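Local coordinates for protein alpha-L-rhamnosidase (PDB 6GSZ) that probably hydrolyses terminal non-reducing alpha-L-rhamnose residues from alpha-L-rhamnosides and binds calcium ions, at residues A[235-238]-A[239-243]; A[480-484]-A[485-489]; A[535-538]-A[539-543]; A[705-709]-A[710-714]. One frame throughout, in Å; residues are numbered along the deposited sequence.

Contact 1. Residues A[235-238]-A[239-243]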
loop_
_atom_site.group_PDB
_atom_site.type_symbol
_atom_site.label_atom_id
_atom_site.label_comp_id
_atom_site.label_asym_id
_atom_site.label_seq_id
_atom_site.Cartn_x
_atom_site.Cartn_y
_atom_site.Cartn_z
ATOM N N VAL A 235 -6.794 5.833 -32.516
ATOM C CA VAL A 235 -8.157 5.547 -32.906
ATOM C C VAL A 235 -8.125 4.437 -33.963
ATOM O O VAL A 235 -7.370 4.521 -34.927
ATOM C CB VAL A 235 -8.852 6.809 -33.480
ATOM C CG1 VAL A 235 -10.286 6.514 -33.865
ATOM C CG2 VAL A 235 -8.779 7.993 -32.528
ATOM N N THR A 236 -8.850 3.351 -33.690
ATOM C CA THR A 236 -8.960 2.249 -34.637
ATOM C C THR A 236 -10.231 2.443 -35.463
ATOM O O THR A 236 -11.325 2.490 -34.938
ATOM C CB THR A 236 -9.019 0.900 -33.915
ATOM O OG1 THR A 236 -7.823 0.800 -33.141
ATOM C CG2 THR A 236 -9.146 -0.260 -34.882
ATOM N N LYS A 237 -10.035 2.577 -36.766
ATOM C CA LYS A 237 -11.113 2.776 -37.694
ATOM C C LYS A 237 -11.787 1.438 -38.017
ATOM O O LYS A 237 -11.256 0.350 -37.732
ATOM C CB LYS A 237 -10.572 3.470 -38.941
ATOM C CG LYS A 237 -10.211 4.930 -38.718
ATOM C CD LYS A 237 -9.544 5.535 -39.918
ATOM C CE LYS A 237 -8.072 5.196 -40.015
ATOM N NZ LYS A 237 -7.549 5.369 -41.395
ATOM N N SER A 238 -12.954 1.544 -38.648
ATOM C CA SER A 238 -13.808 0.419 -38.989
ATOM C C SER A 238 -13.074 -0.616 -39.860
ATOM O O SER A 238 -13.366 -1.786 -39.768
ATOM C CB SER A 238 -15.085 0.911 -39.656
ATOM O OG SER A 238 -15.897 1.601 -38.710
ATOM N N ASP A 239 -12.130 -0.169 -40.691
ATOM C CA ASP A 239 -11.375 -1.032 -41.601
ATOM C C ASP A 239 -10.114 -1.618 -40.932
ATOM O O ASP A 239 -9.368 -2.382 -41.586
ATOM C CB ASP A 239 -11.049 -0.265 -42.885
ATOM C CG ASP A 239 -10.007 0.838 -42.740
ATOM O OD1 ASP A 239 -9.480 1.011 -41.637
ATOM O OD2 ASP A 239 -9.720 1.513 -43.754
ATOM N N GLY A 240 -9.877 -1.275 -39.653
ATOM C CA GLY A 240 -8.770 -1.821 -38.851
ATOM C C GLY A 240 -7.503 -0.964 -38.889
ATOM O O GLY A 240 -6.556 -1.248 -38.159
ATOM N N SER A 241 -7.467 0.055 -39.763
ATOM C CA SER A 241 -6.373 0.992 -39.808
ATOM C C SER A 241 -6.522 1.966 -38.640
ATOM O O SER A 241 -7.595 2.066 -38.022
ATOM C CB SER A 241 -6.304 1.722 -41.120
ATOM O OG SER A 241 -7.408 2.594 -41.285
ATOM N N LYS A 242 -5.438 2.685 -38.357
ATOM C CA LYS A 242 -5.365 3.494 -37.143
ATOM C C LYS A 242 -4.980 4.942 -37.454
ATOM O O LYS A 242 -4.135 5.225 -38.330
ATOM C CB LYS A 242 -4.393 2.863 -36.134
ATOM C CG LYS A 242 -4.840 1.501 -35.634
ATOM C CD LYS A 242 -3.987 0.807 -34.592
ATOM C CE LYS A 242 -4.524 -0.596 -34.375
ATOM N NZ LYS A 242 -4.163 -1.140 -33.042
ATOM N N LEU A 243 -5.543 5.833 -36.639
ATOM C CA LEU A 243 -5.146 7.238 -36.547
ATOM C C LEU A 243 -4.352 7.434 -35.245
ATOM O O LEU A 243 -4.749 6.927 -34.201
ATOM C CB LEU A 243 -6.441 8.066 -36.591
ATOM C CG LEU A 243 -6.386 9.557 -36.248
ATOM C CD1 LEU A 243 -5.562 10.348 -37.257
ATOM C CD2 LEU A 243 -7.803 10.126 -36.189
HETATM O O HOH W 1 -7.376 -1.761 -32.411
HETATM O O HOH W 2 -4.891 5.037 -41.146
#

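Contact 2. Residues A[480-484]-A[485-489]. With CA (calcium ion), chain K.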
loop_
_atom_site.group_PDB
_atom_site.type_symbol
_atom_site.label_atom_id
_atom_site.label_comp_id
_atom_site.label_asym_id
_atom_site.label_seq_id
_atom_site.Cartn_x
_atom_site.Cartn_y
_atom_site.Cartn_z
ATOM N N THR A 480 0.651 -7.829 8.158
ATOM C CA THR A 480 -0.659 -7.278 8.409
ATOM C C THR A 480 -1.309 -6.787 7.086
ATOM O O THR A 480 -2.466 -7.095 6.753
ATOM C CB THR A 480 -0.586 -6.152 9.456
ATOM O OG1 THR A 480 -0.009 -6.653 10.668
ATOM C CG2 THR A 480 -1.967 -5.577 9.724
ATOM N N ALA A 481 -0.556 -5.969 6.345
ATOM C CA ALA A 481 -1.092 -5.294 5.175
ATOM C C ALA A 481 -1.649 -6.286 4.154
ATOM O O ALA A 481 -2.716 -6.088 3.594
ATOM C CB ALA A 481 0.011 -4.509 4.506
ATOM N N ASN A 482 -0.898 -7.391 3.908
ATOM C CA ASN A 482 -1.205 -8.310 2.868
ATOM C C ASN A 482 -2.446 -9.178 3.180
ATOM O O ASN A 482 -2.973 -9.854 2.276
ATOM C CB ASN A 482 -0.048 -9.287 2.632
ATOM C CG ASN A 482 1.252 -8.670 2.180
ATOM O OD1 ASN A 482 1.297 -7.450 1.876
ATOM N ND2 ASN A 482 2.291 -9.482 1.984
ATOM N N PHE A 483 -2.899 -9.140 4.433
ATOM C CA PHE A 483 -4.147 -9.761 4.803
ATOM C C PHE A 483 -5.319 -8.800 4.548
ATOM O O PHE A 483 -6.414 -9.197 4.088
ATOM C CB PHE A 483 -4.094 -10.142 6.285
ATOM C CG PHE A 483 -5.284 -10.902 6.806
ATOM C CD1 PHE A 483 -6.413 -10.250 7.268
ATOM C CD2 PHE A 483 -5.258 -12.291 6.895
ATOM C CE1 PHE A 483 -7.496 -10.954 7.794
ATOM C CE2 PHE A 483 -6.316 -12.994 7.472
ATOM C CZ PHE A 483 -7.439 -12.325 7.907
ATOM N N ILE A 484 -5.122 -7.510 4.862
ATOM C CA ILE A 484 -6.255 -6.560 4.788
ATOM C C ILE A 484 -6.643 -6.244 3.336
ATOM O O ILE A 484 -7.828 -6.168 3.031
ATOM C CB ILE A 484 -5.955 -5.293 5.602
ATOM C CG1 ILE A 484 -5.649 -5.637 7.068
ATOM C CG2 ILE A 484 -7.083 -4.280 5.476
ATOM C CD1 ILE A 484 -5.312 -4.452 7.900
ATOM N N TYR A 485 -5.620 -6.066 2.476
ATOM C CA TYR A 485 -5.851 -5.778 1.067
ATOM C C TYR A 485 -4.924 -6.642 0.218
ATOM O O TYR A 485 -3.877 -7.077 0.682
ATOM C CB TYR A 485 -5.525 -4.314 0.739
ATOM C CG TYR A 485 -6.553 -3.263 1.123
ATOM C CD1 TYR A 485 -7.607 -2.959 0.266
ATOM C CD2 TYR A 485 -6.496 -2.584 2.330
ATOM C CE1 TYR A 485 -8.550 -1.993 0.596
ATOM C CE2 TYR A 485 -7.432 -1.623 2.668
ATOM C CZ TYR A 485 -8.474 -1.332 1.803
ATOM O OH TYR A 485 -9.420 -0.378 2.121
ATOM N N ASP A 486 -5.313 -6.857 -1.044
ATOM C CA ASP A 486 -4.473 -7.504 -2.031
ATOM C C ASP A 486 -3.417 -6.494 -2.509
ATOM O O ASP A 486 -3.669 -5.633 -3.365
ATOM C CB ASP A 486 -5.302 -8.073 -3.171
ATOM C CG ASP A 486 -4.478 -8.849 -4.188
ATOM O OD1 ASP A 486 -3.242 -8.633 -4.274
ATOM O OD2 ASP A 486 -5.087 -9.776 -4.806
ATOM N N THR A 487 -2.250 -6.570 -1.853
ATOM C CA THR A 487 -1.139 -5.663 -2.081
ATOM C C THR A 487 -0.141 -6.159 -3.119
ATOM O O THR A 487 0.892 -5.509 -3.312
ATOM C CB THR A 487 -0.350 -5.537 -0.783
ATOM O OG1 THR A 487 -0.022 -6.872 -0.421
ATOM C CG2 THR A 487 -1.173 -4.912 0.332
ATOM N N ALA A 488 -0.429 -7.295 -3.782
ATOM C CA ALA A 488 0.609 -7.953 -4.558
ATOM C C ALA A 488 1.167 -7.045 -5.680
ATOM O O ALA A 488 2.403 -6.924 -5.799
ATOM C CB ALA A 488 0.095 -9.276 -5.084
ATOM N N GLY A 489 0.281 -6.514 -6.520
ATOM C CA GLY A 489 0.762 -5.659 -7.622
ATOM C C GLY A 489 1.410 -4.358 -7.165
ATOM O O GLY A 489 2.462 -3.939 -7.709
HETATM CA CA CA K . -5.052 -11.584 -6.176
HETATM O O HOH W 3 -2.966 -10.749 -6.296
HETATM O O HOH W 4 -5.494 -12.612 -3.964
HETATM O O HOH W 5 -7.042 -12.915 -6.505
#

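Contact 3. Residues A[535-538]-A[539-543]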
loop_
_atom_site.group_PDB
_atom_site.type_symbol
_atom_site.label_atom_id
_atom_site.label_comp_id
_atom_site.label_asym_id
_atom_site.label_seq_id
_atom_site.Cartn_x
_atom_site.Cartn_y
_atom_site.Cartn_z
ATOM N N PRO A 535 9.843 -9.274 0.153
ATOM C CA PRO A 535 9.706 -10.436 -0.745
ATOM C C PRO A 535 9.312 -11.745 -0.040
ATOM O O PRO A 535 8.425 -12.466 -0.552
ATOM C CB PRO A 535 11.072 -10.528 -1.431
ATOM C CG PRO A 535 11.518 -9.079 -1.470
ATOM C CD PRO A 535 11.108 -8.559 -0.108
ATOM N N TRP A 536 9.950 -12.034 1.098
ATOM C CA TRP A 536 9.630 -13.301 1.771
ATOM C C TRP A 536 8.136 -13.320 2.143
ATOM O O TRP A 536 7.422 -14.303 1.913
ATOM C CB TRP A 536 10.497 -13.456 3.019
ATOM C CG TRP A 536 10.221 -14.688 3.841
ATOM C CD1 TRP A 536 10.750 -15.921 3.683
ATOM C CD2 TRP A 536 9.348 -14.759 4.966
ATOM N NE1 TRP A 536 10.278 -16.766 4.646
ATOM C CE2 TRP A 536 9.371 -16.097 5.423
ATOM C CE3 TRP A 536 8.482 -13.847 5.559
ATOM C CZ2 TRP A 536 8.579 -16.510 6.493
ATOM C CZ3 TRP A 536 7.693 -14.250 6.612
ATOM C CH2 TRP A 536 7.750 -15.566 7.071
ATOM N N GLN A 537 7.659 -12.234 2.752
ATOM C CA GLN A 537 6.261 -12.117 3.152
ATOM C C GLN A 537 5.318 -12.129 1.935
ATOM O O GLN A 537 4.158 -12.595 2.015
ATOM C CB GLN A 537 6.014 -10.955 4.093
ATOM C CG GLN A 537 4.577 -10.837 4.571
ATOM C CD GLN A 537 4.128 -12.036 5.387
ATOM O OE1 GLN A 537 4.685 -12.287 6.439
ATOM N NE2 GLN A 537 3.073 -12.701 4.919
ATOM N N LEU A 538 5.739 -11.453 0.853
ATOM C CA LEU A 538 4.907 -11.396 -0.310
ATOM C C LEU A 538 4.642 -12.820 -0.823
ATOM O O LEU A 538 3.545 -13.108 -1.304
ATOM C CB LEU A 538 5.571 -10.490 -1.355
ATOM C CG LEU A 538 4.660 -9.894 -2.395
ATOM C CD1 LEU A 538 3.596 -8.982 -1.778
ATOM C CD2 LEU A 538 5.506 -9.148 -3.406
ATOM N N TYR A 539 5.701 -13.649 -0.813
ATOM C CA TYR A 539 5.555 -15.040 -1.251
ATOM C C TYR A 539 4.671 -15.867 -0.277
ATOM O O TYR A 539 3.766 -16.561 -0.744
ATOM C CB TYR A 539 6.938 -15.655 -1.406
ATOM C CG TYR A 539 6.892 -17.073 -1.903
ATOM C CD1 TYR A 539 6.406 -17.336 -3.164
ATOM C CD2 TYR A 539 7.301 -18.150 -1.147
ATOM C CE1 TYR A 539 6.318 -18.619 -3.685
ATOM C CE2 TYR A 539 7.288 -19.437 -1.668
ATOM C CZ TYR A 539 6.781 -19.682 -2.938
ATOM O OH TYR A 539 6.694 -20.944 -3.451
ATOM N N GLU A 540 4.853 -15.652 1.027
ATOM C CA GLU A 540 3.995 -16.308 2.006
ATOM C C GLU A 540 2.522 -15.977 1.715
ATOM O O GLU A 540 1.628 -16.846 1.760
ATOM C CB GLU A 540 4.335 -15.882 3.417
ATOM C CG GLU A 540 5.667 -16.434 3.898
ATOM C CD GLU A 540 5.771 -17.939 4.006
ATOM O OE1 GLU A 540 5.001 -18.506 4.814
ATOM O OE2 GLU A 540 6.595 -18.508 3.241
ATOM N N SER A 541 2.267 -14.707 1.364
ATOM C CA SER A 541 0.871 -14.254 1.207
ATOM C C SER A 541 0.262 -14.684 -0.140
ATOM O O SER A 541 -0.940 -15.054 -0.194
ATOM C CB SER A 541 0.844 -12.737 1.294
ATOM O OG SER A 541 1.170 -12.310 2.599
ATOM N N PHE A 542 1.049 -14.591 -1.230
ATOM C CA PHE A 542 0.443 -14.726 -2.593
ATOM C C PHE A 542 0.995 -15.899 -3.418
ATOM O O PHE A 542 0.431 -16.260 -4.439
ATOM C CB PHE A 542 0.515 -13.404 -3.347
ATOM C CG PHE A 542 -0.147 -12.262 -2.629
ATOM C CD1 PHE A 542 -1.519 -12.190 -2.487
ATOM C CD2 PHE A 542 0.625 -11.287 -2.051
ATOM C CE1 PHE A 542 -2.109 -11.150 -1.789
ATOM C CE2 PHE A 542 0.038 -10.244 -1.334
ATOM C CZ PHE A 542 -1.320 -10.173 -1.202
ATOM N N GLY A 543 2.091 -16.505 -2.953
ATOM C CA GLY A 543 2.622 -17.709 -3.559
ATOM C C GLY A 543 3.196 -17.602 -4.958
ATOM O O GLY A 543 3.277 -18.589 -5.689
HETATM O O HOH W 6 8.397 -17.221 1.827
#

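Contact 4. Residues A[705-709]-A[710-714]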
loop_
_atom_site.group_PDB
_atom_site.type_symbol
_atom_site.label_atom_id
_atom_site.label_comp_id
_atom_site.label_asym_id
_atom_site.label_seq_id
_atom_site.Cartn_x
_atom_site.Cartn_y
_atom_site.Cartn_z
ATOM N N THR A 705 5.638 -13.923 19.126
ATOM C CA THR A 705 6.675 -14.537 19.913
ATOM C C THR A 705 6.036 -15.166 21.152
ATOM O O THR A 705 6.330 -16.326 21.535
ATOM C CB THR A 705 7.760 -13.536 20.322
ATOM O OG1 THR A 705 8.385 -12.994 19.151
ATOM C CG2 THR A 705 8.809 -14.169 21.210
ATOM N N LEU A 706 5.161 -14.412 21.834
ATOM C CA LEU A 706 4.541 -14.910 23.045
ATOM C C LEU A 706 3.670 -16.117 22.710
ATOM O O LEU A 706 3.710 -17.147 23.419
ATOM C CB LEU A 706 3.750 -13.789 23.738
ATOM C CG LEU A 706 4.620 -12.739 24.417
ATOM C CD1 LEU A 706 3.810 -11.485 24.676
ATOM C CD2 LEU A 706 5.204 -13.279 25.710
ATOM N N SER A 707 2.897 -16.061 21.638
ATOM C CA SER A 707 2.046 -17.191 21.245
ATOM C C SER A 707 2.891 -18.412 20.856
ATOM O O SER A 707 2.513 -19.542 21.162
ATOM C CB SER A 707 1.112 -16.795 20.121
ATOM O OG SER A 707 0.190 -15.814 20.578
ATOM N N LYS A 708 4.047 -18.225 20.222
ATOM C CA LYS A 708 4.947 -19.311 19.819
ATOM C C LYS A 708 5.327 -20.149 21.050
ATOM O O LYS A 708 5.483 -21.379 20.931
ATOM C CB LYS A 708 6.203 -18.718 19.168
ATOM C CG LYS A 708 7.317 -19.698 18.821
ATOM C CD LYS A 708 8.449 -19.013 18.088
ATOM C CE LYS A 708 9.586 -19.947 17.720
ATOM N NZ LYS A 708 10.479 -19.317 16.723
ATOM N N TYR A 709 5.400 -19.509 22.225
ATOM C CA TYR A 709 5.809 -20.159 23.493
ATOM C C TYR A 709 4.638 -20.403 24.438
ATOM O O TYR A 709 4.843 -20.692 25.648
ATOM C CB TYR A 709 6.909 -19.330 24.158
ATOM C CG TYR A 709 8.209 -19.742 23.553
ATOM C CD1 TYR A 709 8.814 -20.916 23.955
ATOM C CD2 TYR A 709 8.727 -19.071 22.467
ATOM C CE1 TYR A 709 9.974 -21.366 23.355
ATOM C CE2 TYR A 709 9.881 -19.505 21.849
ATOM C CZ TYR A 709 10.510 -20.651 22.302
ATOM O OH TYR A 709 11.622 -21.079 21.671
ATOM N N GLY A 710 3.416 -20.367 23.889
ATOM C CA GLY A 710 2.218 -20.731 24.657
ATOM C C GLY A 710 1.772 -19.668 25.637
ATOM O O GLY A 710 1.007 -19.951 26.582
ATOM N N GLU A 711 2.210 -18.421 25.389
ATOM C CA GLU A 711 1.928 -17.334 26.314
ATOM C C GLU A 711 0.949 -16.321 25.702
ATOM O O GLU A 711 1.090 -15.110 25.938
ATOM C CB GLU A 711 3.231 -16.676 26.734
ATOM C CG GLU A 711 4.220 -17.631 27.375
ATOM C CD GLU A 711 3.913 -18.059 28.794
ATOM O OE1 GLU A 711 2.987 -17.468 29.418
ATOM O OE2 GLU A 711 4.642 -18.960 29.290
ATOM N N SER A 712 -0.047 -16.800 24.947
ATOM C CA SER A 712 -1.065 -15.918 24.404
ATOM C C SER A 712 -1.799 -15.123 25.493
ATOM O O SER A 712 -2.205 -14.005 25.238
ATOM C CB SER A 712 -2.055 -16.635 23.489
ATOM O OG SER A 712 -1.425 -17.148 22.329
ATOM N N ASP A 713 -2.046 -15.694 26.673
ATOM C CA ASP A 713 -2.773 -14.966 27.736
ATOM C C ASP A 713 -2.015 -13.699 28.144
ATOM O O ASP A 713 -2.634 -12.650 28.343
ATOM C CB ASP A 713 -2.995 -15.860 28.964
ATOM C CG ASP A 713 -4.056 -16.897 28.711
ATOM O OD1 ASP A 713 -5.029 -16.640 27.968
ATOM O OD2 ASP A 713 -3.907 -17.972 29.299
ATOM N N ALA A 714 -0.684 -13.770 28.216
ATOM C CA ALA A 714 0.122 -12.590 28.519
ATOM C C ALA A 714 -0.081 -11.505 27.452
ATOM O O ALA A 714 -0.185 -10.340 27.776
ATOM C CB ALA A 714 1.590 -12.952 28.649
HETATM O O HOH W 7 6.357 -20.267 27.782
#

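Contact 1. Residues A[235-238]-A[239-243]
Asp239 lies close to Lys237, its OD1 3.8 Å from Lys237 CB, where the chain reverses between two antiparallel strands. This carboxylate closes an Asx turn: OD1 accepts from Ser241 N, 34° out of the carboxylate plane on the anti side, and takes Ser241 OG on its syn lone pair. CG sits between the backbone N and the carbonyl carbon (chi1 71°). Gly240 ends the type I turn begun at Lys237, its N bonding to Lys237 O at 2.9 Å; its positive phi suits a residue without a side chain. Ser241 returns a carbonyl to Lys237 N. Its OG, gripped by Asp239, also receives Lys237 NZ at 2.8 Å, and the bend at chi3 of that lysine turns the ammonium across to the hydroxyl. A water then links Lys237 NZ to Lys242 O. Lys242 runs extended alongside Thr236, CE 3.8 Å from Thr236 OG1, in a non-hydrogen-bonded pair. Leu243 faces Val235 in a hydrogen-bonded pair, with CB 4.1 Å from CB of Val235 on the other face of the sheet. This hairpin forms a sheet edge: strand 242-246 is outermost, and strand 228-237 lies between it and strand 144-154, where the backbone of Thr236 bonds to Val145 and Ser146.

Contact 2. Residues A[480-484]-A[485-489]
Asn482 and Thr487 meet across the break between two helices, Thr487 OG1 giving its proton to Asn482 OD1 at 2.7 Å. The side chains cross at about a right angle, and the hydroxyl approaches from above the amide, 60° out of its plane. Threonine suits the site because chi1 of 55° turns OG1 to the amide while the methyl CG2 lies 3.8 Å from Ala481 O. That same carbonyl accepts Tyr485 N in a nearly straight bond, the last helical link before Tyr485 leaves helical geometry. Beside it, Ile484 CG2 meets the Tyr485 ring obliquely, 3.6 Å from CD2, and Arg451 holds the phenol oxygen. Farther out, Ser541 receives Asn482 ND2, so both ends of the amide are engaged and its rotation is fixed. Asp486 divides its carboxylate between two tasks: OD1 accepts Ala488 N at 3.2 Å, nearly along its C-O axis, and OD2 binds a calcium ion at 2.3 Å. Three waters and three further atoms also coordinate the metal, and one of the waters makes a weak bond to OD1. The positive calcium probably steadies the carboxylate. The arrangement is a tight helix-to-helix connection, with an aspartate capping the incoming helix and ligating calcium, within the six-hairpin glycosidase domain.

Contact 3. Residues A[535-538]-A[539-543]
Regular i to i+4 bonds, from Tyr539 N to Pro535 O through Phe542 N to Leu538 O, carry the helix to its end, and Gly543, with positive phi, then turns the chain out of it. One turn apart, Glu540 lays its CG over the six-membered ring of Trp536, 3.8 Å from the centroid and only 7° off the ring normal, a CH-pi contact. The glutamate side chain bends at chi2, and the carboxylate plane ends 11° from the ring plane. A water bridges Glu540 OE2 and Trp536 O, adding to the CH-pi contact and the backbone bond. Glutamate serves well here, offering a methylene for the indole and a carboxylate that accepts the bridging water. Gln537 sends NE2 to Ser541 OG at 3.0 Å, with the hydroxyl lying in the amide plane. CG anti to the backbone N (chi1 -178°) and a bend at chi2 bring the amide forward along the helix. With Asn482, two amides hold the small hydroxyl. Leu538 CD1 touches the Phe542 ring at CD2, 3.8 Å away, the side chains set at a slant and both suited to a buried face. An N-acetylglucosamine of a glycan attached to the protein itself touches Trp536. Helix 488-503 covers Leu538 and Phe542, helix 545-562 also meets Leu538, and helix 471-484 packs against Gln537.

Contact 4. Residues A[705-709]-A[710-714]
Tyr709 CB comes within 3.7 Å of Gly710 N where helix 699-708 ends, and the carbonyl of Thr705 lies in plane at the edge of the tyrosine ring. The ring itself leads away toward Ala674 and Ala678 of helix 671-687. The carboxylate of Glu711 is the other flat group: its OE2 takes a water at 2.6 Å, and that water also donates to Tyr709 O. A glutamate suits this place because its OE2 can form a salt bridge with Lys679 while also taking the water. With CG beside the backbone N (chi1 -58°), it lies 3.6 Å from Tyr709 O; the bend at chi2 then turns the carboxylate toward the water. Together these residues form a Schellman motif: Glu711 N reaches back to Leu706 O at 2.8 Å, while Gly710 N bonds to Ser707 O. Gly710 has the positive phi of the C-prime residue, a conformation glycine adopts easily. Leu706 O also accepts Tyr709 N, the two donors arriving from opposite faces of its plane. Across the turn Leu706 CD2 packs at 4.1 Å from Glu711 CB, the side chains crossing at about a right angle. Ser707 OG and Ser712 OG share a hydrogen bond of 2.7 Å, short side chains fitting the helices' close approach; Trp770 also bonds Ser707 OG.

In the fold
From the N terminus, contact 1 comes first and closes the hairpin between strands 228-237 and 242-246, at the surface, its centre about 39 Å from the centre of the chain. The other three follow within the six-hairpin glycosidase domain. Contact 2 joins helix 471-484 to helix 488-503, contact 3 is the last turns of helix 530-542, and contact 4 links helix 699-708 to helix 712-719. They run in series, none nested or crossed. Contacts 2 and 3 touch directly: Thr487 and Ala488 pack on Phe542, and a probable hydrogen bond from Asn482 to Ser541 ties in helix 471-484. Contact 4 stands apart, its nearest atoms about 11 Å from contact 3, and lies across the chain's centre from contact 1.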